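Local coordinates for flavin prenyltransferase UbiX (Methanocaldococcus jannaschii, PDB 6M8V), which probably makes the prenylated FMN cofactor of UbiD-type decarboxylases by joining a dimethylallyl group from dimethylallyl phosphate to the flavin N5 and C6 atoms, at residues P145-Y150 with N161-R166; I4-G9 with D77-V82; S90-G95 with L133-L138; S11-A16 with V81-M86. One frame throughout, in Å; residues are numbered along the deposited sequence.

Contact 1. Residues P145-Y150 with N161-R166; sequences PIPAFY and NFVVGR. With PO4 (phosphate ion), chain C.
Phe162 reaches from helix 156-171 into the loop 145-150 and turns its edge to the face of Tyr150, an offset edge-to-face pair with centroids 5.7 Å apart and planes at 78°. CG of Phe162 lies anti to the backbone N (chi1 175°), carrying the ring over the loop, where CZ meets CB of Ala148 at 3.6 Å. Tyr150 sets CG between the backbone N and the carbonyl carbon (chi1 51°), and its ring swings back to the helix: OH stands in the plane of the Phe162 ring, 3.4 Å from CE1. The same hydroxyl donates to phosphate O2 at 2.9 Å. One turn further on, CG of Arg166 lies over one Phe162 face. Val163 packs more loosely, its CG1 4.1 Å from CB of Pro145. Tyr150 and Arg166 are predicted to bind dimethylallyl phosphate; the ion, probably from the crystallisation liquor and also bonded by Gly72 N and Lys110 NZ of a third subunit, probably marks the phosphate end of an intersubunit prenyl-donor site.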
loop_
_atom_site.group_PDB
_atom_site.type_symbol
_atom_site.label_atom_id
_atom_site.label_comp_id
_atom_site.label_asym_id
_atom_site.label_seq_id
_atom_site.Cartn_x
_atom_site.Cartn_y
_atom_site.Cartn_z
ATOM N N PRO A 145 -10.102 -24.024 14.027
ATOM C CA PRO A 145 -10.688 -24.729 15.180
ATOM C C PRO A 145 -9.888 -24.486 16.447
ATOM O O PRO A 145 -8.898 -25.173 16.716
ATOM C CB PRO A 145 -10.653 -26.201 14.752
ATOM C CG PRO A 145 -9.504 -26.286 13.777
ATOM C CD PRO A 145 -9.454 -24.942 13.071
ATOM N N ILE A 146 -10.305 -23.489 17.219
ATOM C CA ILE A 146 -9.610 -23.095 18.441
ATOM C C ILE A 146 -10.580 -23.253 19.605
ATOM O O ILE A 146 -11.316 -22.312 19.942
ATOM C CB ILE A 146 -9.073 -21.661 18.338
ATOM C CG1 ILE A 146 -8.361 -21.473 16.996
ATOM C CG2 ILE A 146 -8.123 -21.376 19.481
ATOM C CD1 ILE A 146 -7.835 -20.082 16.759
ATOM N N PRO A 147 -10.622 -24.424 20.233
ATOM C CA PRO A 147 -11.578 -24.638 21.323
ATOM C C PRO A 147 -11.339 -23.685 22.482
ATOM O O PRO A 147 -10.215 -23.248 22.739
ATOM C CB PRO A 147 -11.331 -26.094 21.734
ATOM C CG PRO A 147 -10.000 -26.458 21.159
ATOM C CD PRO A 147 -9.834 -25.629 19.928
ATOM N N ALA A 148 -12.431 -23.334 23.153
ATOM C CA ALA A 148 -12.404 -22.654 24.437
ATOM C C ALA A 148 -12.654 -23.667 25.550
ATOM O O ALA A 148 -12.951 -24.837 25.302
ATOM C CB ALA A 148 -13.446 -21.536 24.480
ATOM N N PHE A 149 -12.532 -23.205 26.793
ATOM C CA PHE A 149 -12.657 -24.096 27.940
ATOM C C PHE A 149 -13.576 -23.547 29.025
ATOM O O PHE A 149 -13.617 -24.114 30.124
ATOM C CB PHE A 149 -11.273 -24.404 28.533
ATOM C CG PHE A 149 -10.377 -25.184 27.608
ATOM C CD1 PHE A 149 -9.665 -24.543 26.601
ATOM C CD2 PHE A 149 -10.246 -26.557 27.741
ATOM C CE1 PHE A 149 -8.842 -25.257 25.743
ATOM C CE2 PHE A 149 -9.422 -27.280 26.886
ATOM C CZ PHE A 149 -8.720 -26.628 25.884
ATOM N N TYR A 150 -14.317 -22.464 28.758
ATOM C CA TYR A 150 -15.259 -21.978 29.761
ATOM C C TYR A 150 -16.446 -22.916 29.932
ATOM O O TYR A 150 -17.137 -22.839 30.953
ATOM C CB TYR A 150 -15.748 -20.562 29.423
ATOM C CG TYR A 150 -16.267 -20.348 28.013
ATOM C CD1 TYR A 150 -17.522 -20.815 27.625
ATOM C CD2 TYR A 150 -15.515 -19.643 27.078
ATOM C CE1 TYR A 150 -18.000 -20.605 26.342
ATOM C CE2 TYR A 150 -15.984 -19.428 25.795
ATOM C CZ TYR A 150 -17.226 -19.910 25.431
ATOM O OH TYR A 150 -17.688 -19.691 24.153
ATOM N N ASN A 161 -17.553 -30.949 20.142
ATOM C CA ASN A 161 -18.915 -30.432 20.058
ATOM C C ASN A 161 -18.961 -28.920 20.248
ATOM O O ASN A 161 -19.866 -28.261 19.725
ATOM C CB ASN A 161 -19.808 -31.128 21.088
ATOM C CG ASN A 161 -20.173 -32.541 20.678
ATOM O OD1 ASN A 161 -20.116 -32.889 19.500
ATOM N ND2 ASN A 161 -20.557 -33.363 21.649
ATOM N N PHE A 162 -18.017 -28.355 21.002
ATOM C CA PHE A 162 -17.923 -26.899 21.084
ATOM C C PHE A 162 -17.617 -26.300 19.716
ATOM O O PHE A 162 -18.307 -25.381 19.254
ATOM C CB PHE A 162 -16.851 -26.487 22.097
ATOM C CG PHE A 162 -16.619 -24.998 22.157
ATOM C CD1 PHE A 162 -17.339 -24.210 23.037
ATOM C CD2 PHE A 162 -15.689 -24.386 21.323
ATOM C CE1 PHE A 162 -17.139 -22.845 23.090
ATOM C CE2 PHE A 162 -15.488 -23.021 21.368
ATOM C CZ PHE A 162 -16.213 -22.249 22.255
ATOM N N VAL A 163 -16.572 -26.807 19.059
ATOM C CA VAL A 163 -16.178 -26.292 17.751
ATOM C C VAL A 163 -17.325 -26.426 16.755
ATOM O O VAL A 163 -17.645 -25.485 16.019
ATOM C CB VAL A 163 -14.913 -27.012 17.254
ATOM C CG1 VAL A 163 -14.575 -26.580 15.828
ATOM C CG2 VAL A 163 -13.738 -26.743 18.201
ATOM N N VAL A 164 -17.968 -27.596 16.729
ATOM C CA VAL A 164 -19.043 -27.830 15.771
ATOM C C VAL A 164 -20.256 -26.963 16.097
ATOM O O VAL A 164 -20.906 -26.415 15.196
ATOM C CB VAL A 164 -19.395 -29.330 15.732
ATOM C CG1 VAL A 164 -20.673 -29.570 14.936
ATOM C CG2 VAL A 164 -18.235 -30.122 15.136
ATOM N N GLY A 165 -20.577 -26.814 17.386
ATOM C CA GLY A 165 -21.675 -25.939 17.766
ATOM C C GLY A 165 -21.464 -24.509 17.307
ATOM O O GLY A 165 -22.401 -23.846 16.851
ATOM N N ARG A 166 -20.227 -24.017 17.411
ATOM C CA ARG A 166 -19.918 -22.673 16.933
ATOM C C ARG A 166 -20.086 -22.573 15.422
ATOM O O ARG A 166 -20.544 -21.545 14.908
ATOM C CB ARG A 166 -18.498 -22.286 17.345
ATOM C CG ARG A 166 -18.308 -22.161 18.844
ATOM C CD ARG A 166 -19.141 -21.025 19.400
ATOM N NE ARG A 166 -18.514 -19.738 19.134
ATOM C CZ ARG A 166 -19.182 -18.642 18.794
ATOM N NH1 ARG A 166 -20.502 -18.680 18.678
ATOM N NH2 ARG A 166 -18.528 -17.511 18.568
HETATM P P PO4 C . -16.094 -16.533 22.494
HETATM O O1 PO4 C . -16.533 -16.166 23.894
HETATM O O2 PO4 C . -16.372 -17.995 22.222
HETATM O O3 PO4 C . -16.852 -15.698 21.486
HETATM O O4 PO4 C . -14.611 -16.267 22.371
#

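Contact 2. Residues I4-G9 with D77-V82; sequences IVCITG and DAVVVV. With FMN (flavin mononucleotide), chain B.
Strands 4-7 and 78-81 lie side by side at the centre of the parallel sheet of this Rossmann-like flavoprotein fold, their axes 4.7 Å apart and 17° from parallel. Four backbone hydrogen bonds join them: Ile4 N to Ala78 O, Val80 N to Ile4 O, Cys6 N to Val80 O, and Val82 N to Cys6 O, the last more bent, at 150°. CA-H...O contacts supplement these, as from Val79 CA to Ile4 O at 3.3 Å. The apolar contacts fall on both faces of the sheet. On the face of Ile4 and Cys6, the branches of Val79 part: CG1, anti to the backbone N (chi1 -177°), meets Cys6 SG at 3.9 Å, and CG2 meets Ile4 CG1 at 4.1 Å. With an alanine here in place of Val79, both methyls go, and a gap is likely to open between Ile4, Cys6 and helix 100-110. Further along, Thr8 CG2 lies 4.1 Å from Val81 CG1. On the other face, Val5 CG1 touches Val82 CG1. Polar contacts gather beyond the strand end, where Gly9 N donates to FMN O1P, a bond modelled very short and of doubtful length. Thr8 turns OG1 to both Pro83 O and Ser85 N.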
loop_
_atom_site.group_PDB
_atom_site.type_symbol
_atom_site.label_atom_id
_atom_site.label_comp_id
_atom_site.label_asym_id
_atom_site.label_seq_id
_atom_site.Cartn_x
_atom_site.Cartn_y
_atom_site.Cartn_z
ATOM N N ILE A 4 -22.484 -26.990 1.559
ATOM C CA ILE A 4 -21.397 -27.759 0.967
ATOM C C ILE A 4 -20.321 -27.947 2.029
ATOM O O ILE A 4 -19.743 -26.971 2.520
ATOM C CB ILE A 4 -20.825 -27.062 -0.280
ATOM C CG1 ILE A 4 -21.936 -26.400 -1.098
ATOM C CG2 ILE A 4 -20.034 -28.043 -1.136
ATOM C CD1 ILE A 4 -22.847 -27.378 -1.801
ATOM N N VAL A 5 -20.056 -29.196 2.397
ATOM C CA VAL A 5 -19.004 -29.526 3.351
ATOM C C VAL A 5 -17.808 -30.045 2.567
ATOM O O VAL A 5 -17.926 -31.018 1.812
ATOM C CB VAL A 5 -19.481 -30.552 4.391
ATOM C CG1 VAL A 5 -18.314 -31.007 5.251
ATOM C CG2 VAL A 5 -20.581 -29.957 5.254
ATOM N N CYS A 6 -16.658 -29.391 2.735
ATOM C CA CYS A 6 -15.438 -29.728 2.012
ATOM C C CYS A 6 -14.368 -30.124 3.018
ATOM O O CYS A 6 -13.990 -29.316 3.873
ATOM C CB CYS A 6 -14.957 -28.547 1.161
ATOM S SG CYS A 6 -16.211 -27.791 0.078
ATOM N N ILE A 7 -13.870 -31.353 2.904
ATOM C CA ILE A 7 -12.832 -31.878 3.786
ATOM C C ILE A 7 -11.519 -31.890 3.019
ATOM O O ILE A 7 -11.407 -32.549 1.980
ATOM C CB ILE A 7 -13.171 -33.290 4.293
ATOM C CG1 ILE A 7 -14.649 -33.385 4.687
ATOM C CG2 ILE A 7 -12.262 -33.664 5.459
ATOM C CD1 ILE A 7 -15.052 -34.742 5.267
ATOM N N THR A 8 -10.519 -31.184 3.533
ATOM C CA THR A 8 -9.200 -31.160 2.913
ATOM C C THR A 8 -8.179 -31.808 3.837
ATOM O O THR A 8 -8.440 -32.070 5.014
ATOM C CB THR A 8 -8.772 -29.728 2.551
ATOM O OG1 THR A 8 -8.654 -28.935 3.738
ATOM C CG2 THR A 8 -9.782 -29.094 1.615
ATOM N N GLY A 9 -7.001 -32.070 3.279
ATOM C CA GLY A 9 -5.984 -32.834 3.973
ATOM C C GLY A 9 -5.260 -32.096 5.079
ATOM O O GLY A 9 -4.099 -31.721 4.927
ATOM N N ASP A 77 -26.487 -22.506 -0.169
ATOM C CA ASP A 77 -26.559 -21.499 0.882
ATOM C C ASP A 77 -25.226 -21.229 1.565
ATOM O O ASP A 77 -24.957 -20.078 1.926
ATOM C CB ASP A 77 -27.590 -21.914 1.938
ATOM C CG ASP A 77 -29.005 -21.892 1.402
ATOM O OD1 ASP A 77 -29.412 -20.851 0.844
ATOM O OD2 ASP A 77 -29.706 -22.918 1.528
ATOM N N ALA A 78 -24.386 -22.246 1.752
ATOM C CA ALA A 78 -23.160 -22.055 2.511
ATOM C C ALA A 78 -22.151 -23.132 2.150
ATOM O O ALA A 78 -22.516 -24.250 1.772
ATOM C CB ALA A 78 -23.430 -22.076 4.020
ATOM N N VAL A 79 -20.877 -22.773 2.277
ATOM C CA VAL A 79 -19.758 -23.693 2.128
ATOM C C VAL A 79 -19.003 -23.727 3.444
ATOM O O VAL A 79 -18.766 -22.680 4.057
ATOM C CB VAL A 79 -18.815 -23.268 0.983
ATOM C CG1 VAL A 79 -17.704 -24.290 0.800
ATOM C CG2 VAL A 79 -19.595 -23.093 -0.291
ATOM N N VAL A 80 -18.630 -24.923 3.885
ATOM C CA VAL A 80 -17.786 -25.092 5.059
ATOM C C VAL A 80 -16.592 -25.938 4.655
ATOM O O VAL A 80 -16.756 -27.096 4.253
ATOM C CB VAL A 80 -18.528 -25.739 6.239
ATOM C CG1 VAL A 80 -17.658 -25.674 7.496
ATOM C CG2 VAL A 80 -19.861 -25.047 6.475
ATOM N N VAL A 81 -15.399 -25.366 4.754
ATOM C CA VAL A 81 -14.158 -26.082 4.504
ATOM C C VAL A 81 -13.599 -26.454 5.871
ATOM O O VAL A 81 -13.069 -25.603 6.593
ATOM C CB VAL A 81 -13.176 -25.245 3.681
ATOM C CG1 VAL A 81 -12.012 -26.106 3.217
ATOM C CG2 VAL A 81 -13.892 -24.622 2.492
ATOM N N VAL A 82 -13.733 -27.728 6.233
ATOM C CA VAL A 82 -13.346 -28.207 7.558
ATOM C C VAL A 82 -12.735 -29.600 7.452
ATOM O O VAL A 82 -13.370 -30.518 6.914
ATOM C CB VAL A 82 -14.544 -28.212 8.523
ATOM C CG1 VAL A 82 -15.745 -28.917 7.895
ATOM C CG2 VAL A 82 -14.157 -28.882 9.824
HETATM N N1 FMN B . -1.378 -29.364 6.083
HETATM C C2 FMN B . -1.849 -28.305 6.831
HETATM O O2 FMN B . -1.864 -27.205 6.302
HETATM N N3 FMN B . -2.290 -28.466 8.140
HETATM C C4 FMN B . -2.263 -29.739 8.695
HETATM O O4 FMN B . -2.647 -29.963 9.847
HETATM C C4A FMN B . -1.790 -30.805 7.943
HETATM N N5 FMN B . -1.769 -32.049 8.520
HETATM C C5A FMN B . -1.308 -33.118 7.796
HETATM C C6 FMN B . -1.301 -34.361 8.400
HETATM C C7 FMN B . -0.839 -35.454 7.694
HETATM C C7M FMN B . -0.840 -36.792 8.355
HETATM C C8 FMN B . -0.389 -35.309 6.388
HETATM C C8M FMN B . 0.101 -36.513 5.645
HETATM C C9 FMN B . -0.396 -34.058 5.779
HETATM C C9A FMN B . -0.860 -32.955 6.487
HETATM N N10 FMN B . -0.881 -31.703 5.898
HETATM C C10 FMN B . -1.344 -30.626 6.636
HETATM C "C1'" FMN B . -0.385 -31.511 4.487
HETATM C "C2'" FMN B . -1.521 -31.355 3.482
HETATM O "O2'" FMN B . -2.301 -32.529 3.458
HETATM C "C3'" FMN B . -0.997 -31.091 2.079
HETATM O "O3'" FMN B . -0.575 -29.747 1.967
HETATM C "C4'" FMN B . -2.050 -31.430 1.023
HETATM O "O4'" FMN B . -1.539 -31.135 -0.255
HETATM C "C5'" FMN B . -3.375 -30.700 1.219
HETATM O "O5'" FMN B . -4.179 -30.908 0.073
HETATM P P FMN B . -5.782 -30.716 0.104
HETATM O O1P FMN B . -6.378 -31.744 1.023
HETATM O O2P FMN B . -6.089 -29.342 0.649
HETATM O O3P FMN B . -6.340 -30.857 -1.291
#

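Contact 3. Residues S90-G95 with L133-L138; sequences SAIANG and LKLSNL
With CG anti to the backbone N (chi1 -178°) and every later torsion extended, Lys134 stretches straight across to the last turn of helix 86-94, where NZ donates to Ala93 O at 2.8 Å. The ammonium comes in tilted 26° from the carbonyl plane, and CE runs close beside the same oxygen. Leu135 holds CG anti to its carbonyl carbon, so that both methyls face the other helix: CD1 meets Ile92 CG2 at 3.7 Å, and CD2 lies 3.8 Å from Ala93 CA. The small Ala93 lets the backbones draw near, its CA 5.9 Å from that of Leu135. A methionine in place of Lys134 would probably leave Ala93 O without this donor at the helix end. Gly95 closes that helix with positive phi in a Schellman motif, its bonds back into the last turn weak. The axes of segments 90-94 and 133-137 cross at 49° and approach to 9.5 Å: plain helix-helix packing on one flank of the flavoprotein sheet, close to the subunit interfaces of the dodecamer.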
loop_
_atom_site.group_PDB
_atom_site.type_symbol
_atom_site.label_atom_id
_atom_site.label_comp_id
_atom_site.label_asym_id
_atom_site.label_seq_id
_atom_site.Cartn_x
_atom_site.Cartn_y
_atom_site.Cartn_z
ATOM N N SER A 90 -4.445 -21.325 0.655
ATOM C CA SER A 90 -3.740 -20.568 -0.371
ATOM C C SER A 90 -4.538 -20.520 -1.667
ATOM O O SER A 90 -4.713 -19.450 -2.263
ATOM C CB SER A 90 -2.361 -21.185 -0.608
ATOM O OG SER A 90 -1.809 -20.747 -1.836
ATOM N N ALA A 91 -5.036 -21.678 -2.117
ATOM C CA ALA A 91 -5.764 -21.748 -3.382
ATOM C C ALA A 91 -7.023 -20.894 -3.357
ATOM O O ALA A 91 -7.323 -20.193 -4.331
ATOM C CB ALA A 91 -6.120 -23.199 -3.711
ATOM N N ILE A 92 -7.778 -20.942 -2.258
ATOM C CA ILE A 92 -8.973 -20.107 -2.142
ATOM C C ILE A 92 -8.600 -18.628 -2.179
ATOM O O ILE A 92 -9.217 -17.832 -2.896
ATOM C CB ILE A 92 -9.755 -20.458 -0.864
ATOM C CG1 ILE A 92 -10.206 -21.925 -0.884
ATOM C CG2 ILE A 92 -10.964 -19.553 -0.720
ATOM C CD1 ILE A 92 -10.743 -22.397 0.455
ATOM N N ALA A 93 -7.582 -18.238 -1.410
ATOM C CA ALA A 93 -7.214 -16.826 -1.343
ATOM C C ALA A 93 -6.724 -16.294 -2.687
ATOM O O ALA A 93 -6.911 -15.110 -2.990
ATOM C CB ALA A 93 -6.149 -16.608 -0.266
ATOM N N ASN A 94 -6.100 -17.141 -3.504
ATOM C CA ASN A 94 -5.557 -16.707 -4.786
ATOM C C ASN A 94 -6.435 -17.090 -5.970
ATOM O O ASN A 94 -6.102 -16.736 -7.105
ATOM C CB ASN A 94 -4.145 -17.262 -4.984
ATOM C CG ASN A 94 -3.116 -16.569 -4.085
ATOM O OD1 ASN A 94 -2.751 -15.430 -4.329
ATOM N ND2 ASN A 94 -2.646 -17.263 -3.055
ATOM N N GLY A 95 -7.543 -17.786 -5.736
ATOM C CA GLY A 95 -8.461 -18.105 -6.811
ATOM C C GLY A 95 -8.069 -19.278 -7.685
ATOM O O GLY A 95 -8.588 -19.407 -8.797
ATOM N N LEU A 133 -6.431 -13.148 6.092
ATOM C CA LEU A 133 -6.870 -11.759 6.143
ATOM C C LEU A 133 -7.573 -11.358 4.852
ATOM O O LEU A 133 -8.654 -10.752 4.880
ATOM C CB LEU A 133 -5.671 -10.848 6.410
ATOM C CG LEU A 133 -5.918 -9.339 6.384
ATOM C CD1 LEU A 133 -6.971 -8.946 7.425
ATOM C CD2 LEU A 133 -4.601 -8.564 6.596
ATOM N N LYS A 134 -6.970 -11.684 3.707
ATOM C CA LYS A 134 -7.588 -11.385 2.418
ATOM C C LYS A 134 -8.996 -11.963 2.328
ATOM O O LYS A 134 -9.937 -11.275 1.916
ATOM C CB LYS A 134 -6.716 -11.921 1.277
ATOM C CG LYS A 134 -7.260 -11.617 -0.126
ATOM C CD LYS A 134 -6.262 -12.043 -1.199
ATOM C CE LYS A 134 -6.863 -12.016 -2.589
ATOM N NZ LYS A 134 -5.906 -12.531 -3.629
ATOM N N LEU A 135 -9.162 -13.228 2.721
ATOM C CA LEU A 135 -10.466 -13.873 2.601
ATOM C C LEU A 135 -11.464 -13.286 3.589
ATOM O O LEU A 135 -12.627 -13.056 3.240
ATOM C CB LEU A 135 -10.322 -15.381 2.807
ATOM C CG LEU A 135 -9.633 -16.082 1.630
ATOM C CD1 LEU A 135 -9.325 -17.548 1.938
ATOM C CD2 LEU A 135 -10.496 -15.957 0.396
ATOM N N SER A 136 -11.020 -13.023 4.822
ATOM C CA SER A 136 -11.866 -12.337 5.794
ATOM C C SER A 136 -12.289 -10.961 5.290
ATOM O O SER A 136 -13.442 -10.553 5.480
ATOM C CB SER A 136 -11.127 -12.222 7.127
ATOM O OG SER A 136 -11.976 -11.701 8.129
ATOM N N ASN A 137 -11.370 -10.233 4.640
ATOM C CA ASN A 137 -11.708 -8.925 4.073
ATOM C C ASN A 137 -12.757 -9.031 2.979
ATOM O O ASN A 137 -13.478 -8.061 2.720
ATOM C CB ASN A 137 -10.467 -8.239 3.494
ATOM C CG ASN A 137 -9.573 -7.644 4.561
ATOM O OD1 ASN A 137 -8.414 -7.332 4.304
ATOM N ND2 ASN A 137 -10.104 -7.486 5.759
ATOM N N LEU A 138 -12.837 -10.178 2.304
ATOM C CA LEU A 138 -13.830 -10.389 1.258
ATOM C C LEU A 138 -15.152 -10.907 1.795
ATOM O O LEU A 138 -16.081 -11.110 1.008
ATOM C CB LEU A 138 -13.298 -11.367 0.205
ATOM C CG LEU A 138 -12.073 -10.870 -0.563
ATOM C CD1 LEU A 138 -11.792 -11.775 -1.740
ATOM C CD2 LEU A 138 -12.254 -9.423 -1.008
#

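Contact 4. Residues S11-A16 with V81-M86; sequences SGVIYA and VVPCSM. With FMN (flavin mononucleotide), chain B.
Pro83 packs into the start of helix 13-22, with CD 3.9 Å from both CA and CG1 of Val13 and CG 3.8 Å from Ser11 O. The peptide before Pro83 is cis, and the chain turns a corner there, which brings the ring up to the Ser11-Val13 turn. Val82 makes the tighter half: CG2, anti to the backbone N, meets Tyr15 CB at 3.7 Å, and Ala16 CB sits 3.3 Å from Val82 O. Gly12, at positive phi, fits beside Tyr15, where a side chain would be crowded. Toward the ligand the two segments diverge, and FMN rather than direct packing spans them. Ser11 N donates to flavin O4 at 3.2 Å, and Met86 N to O2 at 2.7 Å, so the pyrimidine edge is gripped from both segments. Ser85 OG caps Thr88 N and lies doubtfully close to FMN O2P. Ser11 OG turns instead to Glu44 and to Phe149 N of a second subunit. Together the segments form one wall of the FMN pocket of the UbiX/PAD1 family.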
loop_
_atom_site.group_PDB
_atom_site.type_symbol
_atom_site.label_atom_id
_atom_site.label_comp_id
_atom_site.label_asym_id
_atom_site.label_seq_id
_atom_site.Cartn_x
_atom_site.Cartn_y
_atom_site.Cartn_z
ATOM N N SER A 11 -4.979 -32.073 9.660
ATOM C CA SER A 11 -5.353 -32.786 10.872
ATOM C C SER A 11 -6.652 -32.228 11.438
ATOM O O SER A 11 -6.965 -31.043 11.291
ATOM C CB SER A 11 -4.239 -32.689 11.916
ATOM O OG SER A 11 -4.515 -33.526 13.029
ATOM N N GLY A 12 -7.417 -33.093 12.086
ATOM C CA GLY A 12 -8.671 -32.701 12.679
ATOM C C GLY A 12 -9.898 -32.980 11.847
ATOM O O GLY A 12 -10.888 -32.251 11.973
ATOM N N VAL A 13 -9.870 -34.008 10.997
ATOM C CA VAL A 13 -11.055 -34.383 10.237
ATOM C C VAL A 13 -12.197 -34.848 11.128
ATOM O O VAL A 13 -13.332 -34.960 10.652
ATOM C CB VAL A 13 -10.711 -35.479 9.207
ATOM C CG1 VAL A 13 -9.933 -34.884 8.039
ATOM C CG2 VAL A 13 -9.923 -36.603 9.865
ATOM N N ILE A 14 -11.927 -35.118 12.409
ATOM C CA ILE A 14 -13.001 -35.451 13.344
ATOM C C ILE A 14 -14.016 -34.320 13.430
ATOM O O ILE A 14 -15.210 -34.562 13.638
ATOM C CB ILE A 14 -12.420 -35.794 14.731
ATOM C CG1 ILE A 14 -13.528 -36.258 15.676
ATOM C CG2 ILE A 14 -11.666 -34.604 15.313
ATOM C CD1 ILE A 14 -13.014 -36.766 16.999
ATOM N N TYR A 15 -13.567 -33.070 13.265
ATOM C CA TYR A 15 -14.505 -31.955 13.230
ATOM C C TYR A 15 -15.484 -32.104 12.076
ATOM O O TYR A 15 -16.684 -31.854 12.234
ATOM C CB TYR A 15 -13.759 -30.627 13.108
ATOM C CG TYR A 15 -12.916 -30.228 14.295
ATOM C CD1 TYR A 15 -13.490 -29.987 15.535
ATOM C CD2 TYR A 15 -11.545 -30.042 14.161
ATOM C CE1 TYR A 15 -12.714 -29.605 16.617
ATOM C CE2 TYR A 15 -10.766 -29.656 15.236
ATOM C CZ TYR A 15 -11.357 -29.440 16.460
ATOM O OH TYR A 15 -10.583 -29.052 17.525
ATOM N N ALA A 16 -14.990 -32.506 10.904
ATOM C CA ALA A 16 -15.871 -32.672 9.752
ATOM C C ALA A 16 -16.848 -33.822 9.965
ATOM O O ALA A 16 -18.020 -33.730 9.578
ATOM C CB ALA A 16 -15.045 -32.896 8.486
ATOM N N VAL A 81 -15.399 -25.366 4.754
ATOM C CA VAL A 81 -14.158 -26.082 4.504
ATOM C C VAL A 81 -13.599 -26.454 5.871
ATOM O O VAL A 81 -13.069 -25.603 6.593
ATOM C CB VAL A 81 -13.176 -25.245 3.681
ATOM C CG1 VAL A 81 -12.012 -26.106 3.217
ATOM C CG2 VAL A 81 -13.892 -24.622 2.492
ATOM N N VAL A 82 -13.733 -27.728 6.233
ATOM C CA VAL A 82 -13.346 -28.207 7.558
ATOM C C VAL A 82 -12.735 -29.600 7.452
ATOM O O VAL A 82 -13.370 -30.518 6.914
ATOM C CB VAL A 82 -14.544 -28.212 8.523
ATOM C CG1 VAL A 82 -15.745 -28.917 7.895
ATOM C CG2 VAL A 82 -14.157 -28.882 9.824
ATOM N N PRO A 83 -11.484 -29.793 7.890
ATOM C CA PRO A 83 -10.573 -28.687 8.189
ATOM C C PRO A 83 -10.025 -28.109 6.885
ATOM O O PRO A 83 -10.182 -28.744 5.843
ATOM C CB PRO A 83 -9.476 -29.359 9.010
ATOM C CG PRO A 83 -9.434 -30.751 8.466
ATOM C CD PRO A 83 -10.865 -31.103 8.157
ATOM N N CYS A 84 -9.400 -26.937 6.932
ATOM C CA CYS A 84 -8.848 -26.304 5.741
ATOM C C CYS A 84 -7.332 -26.416 5.791
ATOM O O CYS A 84 -6.699 -25.864 6.696
ATOM C CB CYS A 84 -9.273 -24.837 5.644
ATOM S SG CYS A 84 -8.797 -24.026 4.091
ATOM N N SER A 85 -6.755 -27.138 4.834
ATOM C CA SER A 85 -5.308 -27.229 4.755
ATOM C C SER A 85 -4.714 -25.877 4.356
ATOM O O SER A 85 -5.414 -24.985 3.868
ATOM C CB SER A 85 -4.901 -28.312 3.757
ATOM O OG SER A 85 -5.273 -27.948 2.438
ATOM N N MET A 86 -3.407 -25.717 4.589
ATOM C CA MET A 86 -2.761 -24.470 4.185
ATOM C C MET A 86 -2.713 -24.362 2.669
ATOM O O MET A 86 -2.851 -23.265 2.113
ATOM C CB MET A 86 -1.356 -24.369 4.782
ATOM C CG MET A 86 -1.302 -24.275 6.311
ATOM S SD MET A 86 -2.359 -23.022 7.060
ATOM C CE MET A 86 -3.877 -23.922 7.387
HETATM N N1 FMN B . -1.378 -29.364 6.083
HETATM C C2 FMN B . -1.849 -28.305 6.831
HETATM O O2 FMN B . -1.864 -27.205 6.302
HETATM N N3 FMN B . -2.290 -28.466 8.140
HETATM C C4 FMN B . -2.263 -29.739 8.695
HETATM O O4 FMN B . -2.647 -29.963 9.847
HETATM C C4A FMN B . -1.790 -30.805 7.943
HETATM N N5 FMN B . -1.769 -32.049 8.520
HETATM C C5A FMN B . -1.308 -33.118 7.796
HETATM C C6 FMN B . -1.301 -34.361 8.400
HETATM C C7 FMN B . -0.839 -35.454 7.694
HETATM C C7M FMN B . -0.840 -36.792 8.355
HETATM C C8 FMN B . -0.389 -35.309 6.388
HETATM C C8M FMN B . 0.101 -36.513 5.645
HETATM C C9 FMN B . -0.396 -34.058 5.779
HETATM C C9A FMN B . -0.860 -32.955 6.487
HETATM N N10 FMN B . -0.881 -31.703 5.898
HETATM C C10 FMN B . -1.344 -30.626 6.636
HETATM C "C1'" FMN B . -0.385 -31.511 4.487
HETATM C "C2'" FMN B . -1.521 -31.355 3.482
HETATM O "O2'" FMN B . -2.301 -32.529 3.458
HETATM C "C3'" FMN B . -0.997 -31.091 2.079
HETATM O "O3'" FMN B . -0.575 -29.747 1.967
HETATM C "C4'" FMN B . -2.050 -31.430 1.023
HETATM O "O4'" FMN B . -1.539 -31.135 -0.255
HETATM C "C5'" FMN B . -3.375 -30.700 1.219
HETATM O "O5'" FMN B . -4.179 -30.908 0.073
HETATM P P FMN B . -5.782 -30.716 0.104
HETATM O O1P FMN B . -6.378 -31.744 1.023
HETATM O O2P FMN B . -6.089 -29.342 0.649
HETATM O O3P FMN B . -6.340 -30.857 -1.291
#

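Contacts 2 and 4 share Val81 and Val82 of strand 78-84 and lie about 9 Å apart between centres. Ile7 CG2 joins them, 3.7 Å from Val13 CG1, and both reach FMN: contact 2 at the phosphate and ribityl chain, contact 4 also at the flavin. Contact 1, its centre about 14 Å from that of contact 4, packs on it through Tyr15, whose CE1 lies 3.4 Å from Val163 CG2. Its Tyr150 side chain is about 5 Å from another FMN, not the one held by contacts 2 and 4, so the prenyl-transfer site probably forms between subunits. Contact 3 is remote, about 24 Å from contact 1 between centres, yet helix 86-94 follows directly from the strand of contacts 2 and 4.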